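Local coordinates for protein N-glycosylase/DNA lyase (Methanocaldococcus jannaschii, PDB 3FHF) that is an all-helical archaeal member of the 8-oxoguanine DNA glycosylase family, within the helix-hairpin-helix clan, at residues L76-L81 with K95-I100. Residues are numbered along the deposited sequence; the frame is centred on the assembly and turned at random.
Sequences LPREEL and KRAEYI
Leu81, Ala97 and Ile100 form a small apolar helix-to-helix packing, flanked by the side chain of Arg78 along Glu98, where the start of helix 78-87 meets helix 93-103, its successor in the chain, the centre of the contact lying about 21 Å from that of the chain. The backbones come nearest at Leu81 and Ala97, with their CA atoms 6.0 Å apart, a close approach consistent with the small side chain of Ala97. Leu81 points toward the other helix; with CG anti to the backbone N (chi1 -179°), its CD2 touches Ile100 CG2 at 3.8 Å, and its CG lies 4.3 Å from Ala97 CB. The Leu81 and Ile100 side chains meet at about a right angle. Ile69 of helix 59-69 also touches Leu81, and Cys49 of helix 41-54 touches Ile100, so the contact continues onto these helices. The chain is all-helical, of the 8-oxoguanine DNA glycosylase family in the helix-hairpin-helix clan, and this contact packs two of its consecutive helices together. On the flank, Arg78 bends at chi2 (88°), which carries its guanidinium across to Glu98. One face of that group rests on Glu98 CB, which sits toward its rim, with Arg78 NH2 3.3 Å from Glu98 CB. The two side chains run side by side in the same direction, their guanidinium and carboxylate planes 28° apart. Glu98 OE1 stands 4.1 Å from Arg78 NH2 and well out of the guanidinium plane, so the opposite charges probably attract at a distance without an N-H directed at the oxygen. Arg78 NH1 also has a long, weak ion pair with Glu82, one turn further along its own helix, which Pro77 immediately precedes at the N-cap.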
loop_
_atom_site.group_PDB
_atom_site.type_symbol
_atom_site.label_atom_id
_atom_site.label_comp_id
_atom_site.label_asym_id
_atom_site.label_seq_id
_atom_site.Cartn_x
_atom_site.Cartn_y
_atom_site.Cartn_z
ATOM N N LEU A 76 -13.139 20.412 0.506
ATOM C CA LEU A 76 -14.447 20.098 1.074
ATOM C C LEU A 76 -14.522 20.116 2.598
ATOM O O LEU A 76 -13.648 19.587 3.283
ATOM C CB LEU A 76 -14.913 18.725 0.586
ATOM C CG LEU A 76 -15.224 18.562 -0.902
ATOM C CD1 LEU A 76 -15.351 17.082 -1.222
ATOM C CD2 LEU A 76 -16.509 19.303 -1.253
ATOM N N PRO A 77 -15.576 20.738 3.151
ATOM C CA PRO A 77 -15.710 20.775 4.607
ATOM C C PRO A 77 -16.136 19.387 5.091
ATOM O O PRO A 77 -16.687 18.598 4.321
ATOM C CB PRO A 77 -16.789 21.836 4.828
ATOM C CG PRO A 77 -17.635 21.708 3.609
ATOM C CD PRO A 77 -16.604 21.573 2.508
ATOM N N ARG A 78 -15.863 19.094 6.356
ATOM C CA ARG A 78 -16.204 17.808 6.961
ATOM C C ARG A 78 -17.517 17.232 6.436
ATOM O O ARG A 78 -17.553 16.134 5.874
ATOM C CB ARG A 78 -16.309 17.970 8.476
ATOM C CG ARG A 78 -16.549 16.684 9.250
ATOM C CD ARG A 78 -15.239 16.005 9.602
ATOM N NE ARG A 78 -15.347 15.225 10.833
ATOM C CZ ARG A 78 -16.051 14.104 10.958
ATOM N NH1 ARG A 78 -16.722 13.610 9.924
ATOM N NH2 ARG A 78 -16.087 13.478 12.126
ATOM N N GLU A 79 -18.595 17.987 6.631
ATOM C CA GLU A 79 -19.933 17.577 6.223
ATOM C C GLU A 79 -20.085 17.212 4.749
ATOM O O GLU A 79 -20.714 16.208 4.422
ATOM C CB GLU A 79 -20.950 18.669 6.580
ATOM C CG GLU A 79 -20.583 20.065 6.087
ATOM C CD GLU A 79 -19.713 20.830 7.072
ATOM O OE1 GLU A 79 -18.670 20.293 7.502
ATOM O OE2 GLU A 79 -20.072 21.977 7.415
ATOM N N GLU A 80 -19.521 18.024 3.862
ATOM C CA GLU A 80 -19.635 17.747 2.434
ATOM C C GLU A 80 -18.842 16.524 1.992
ATOM O O GLU A 80 -19.248 15.815 1.069
ATOM C CB GLU A 80 -19.203 18.964 1.616
ATOM C CG GLU A 80 -20.128 20.157 1.769
ATOM C CD GLU A 80 -20.114 21.063 0.556
ATOM O OE1 GLU A 80 -19.033 21.581 0.204
ATOM O OE2 GLU A 80 -21.190 21.255 -0.046
ATOM N N LEU A 81 -17.713 16.277 2.647
ATOM C CA LEU A 81 -16.879 15.129 2.307
ATOM C C LEU A 81 -17.537 13.847 2.800
ATOM O O LEU A 81 -17.556 12.830 2.102
ATOM C CB LEU A 81 -15.493 15.269 2.942
ATOM C CG LEU A 81 -14.499 14.144 2.635
ATOM C CD1 LEU A 81 -14.330 13.990 1.123
ATOM C CD2 LEU A 81 -13.163 14.464 3.290
ATOM N N LYS A 95 -15.934 7.974 9.659
ATOM C CA LYS A 95 -14.566 7.921 10.180
ATOM C C LYS A 95 -13.517 8.389 9.172
ATOM O O LYS A 95 -12.625 9.171 9.511
ATOM C CB LYS A 95 -14.209 6.498 10.615
ATOM C CG LYS A 95 -14.837 6.038 11.915
ATOM C CD LYS A 95 -14.345 4.639 12.253
ATOM C CE LYS A 95 -14.980 4.105 13.521
ATOM N NZ LYS A 95 -14.501 2.725 13.814
ATOM N N ARG A 96 -13.617 7.904 7.935
ATOM C CA ARG A 96 -12.654 8.271 6.904
ATOM C C ARG A 96 -12.672 9.764 6.598
ATOM O O ARG A 96 -11.623 10.370 6.373
ATOM C CB ARG A 96 -12.902 7.455 5.629
ATOM C CG ARG A 96 -12.889 5.944 5.852
ATOM C CD ARG A 96 -11.629 5.478 6.593
ATOM N NE ARG A 96 -11.789 4.119 7.111
ATOM C CZ ARG A 96 -11.711 3.016 6.374
ATOM N NH1 ARG A 96 -11.454 3.095 5.075
ATOM N NH2 ARG A 96 -11.931 1.829 6.930
ATOM N N ALA A 97 -13.860 10.361 6.595
ATOM C CA ALA A 97 -13.987 11.791 6.331
ATOM C C ALA A 97 -13.265 12.584 7.422
ATOM O O ALA A 97 -12.640 13.614 7.153
ATOM C CB ALA A 97 -15.463 12.187 6.286
ATOM N N GLU A 98 -13.363 12.103 8.657
ATOM C CA GLU A 98 -12.708 12.764 9.776
ATOM C C GLU A 98 -11.183 12.633 9.673
ATOM O O GLU A 98 -10.459 13.616 9.829
ATOM C CB GLU A 98 -13.198 12.173 11.100
ATOM C CG GLU A 98 -12.331 12.543 12.284
ATOM C CD GLU A 98 -12.856 11.991 13.594
ATOM O OE1 GLU A 98 -13.357 10.844 13.604
ATOM O OE2 GLU A 98 -12.755 12.702 14.616
ATOM N N TYR A 99 -10.700 11.422 9.411
ATOM C CA TYR A 99 -9.262 11.200 9.282
ATOM C C TYR A 99 -8.665 12.114 8.214
ATOM O O TYR A 99 -7.624 12.745 8.422
ATOM C CB TYR A 99 -8.961 9.752 8.896
ATOM C CG TYR A 99 -9.386 8.704 9.900
ATOM C CD1 TYR A 99 -9.411 8.978 11.267
ATOM C CD2 TYR A 99 -9.716 7.414 9.481
ATOM C CE1 TYR A 99 -9.755 7.989 12.194
ATOM C CE2 TYR A 99 -10.058 6.420 10.397
ATOM C CZ TYR A 99 -10.076 6.716 11.749
ATOM O OH TYR A 99 -10.417 5.733 12.649
ATOM N N ILE A 100 -9.332 12.172 7.066
ATOM C CA ILE A 100 -8.872 12.993 5.956
ATOM C C ILE A 100 -8.765 14.465 6.325
ATOM O O ILE A 100 -7.743 15.105 6.062
ATOM C CB ILE A 100 -9.803 12.827 4.732
ATOM C CG1 ILE A 100 -9.662 11.405 4.181
ATOM C CG2 ILE A 100 -9.458 13.859 3.661
ATOM C CD1 ILE A 100 -10.642 11.052 3.077
#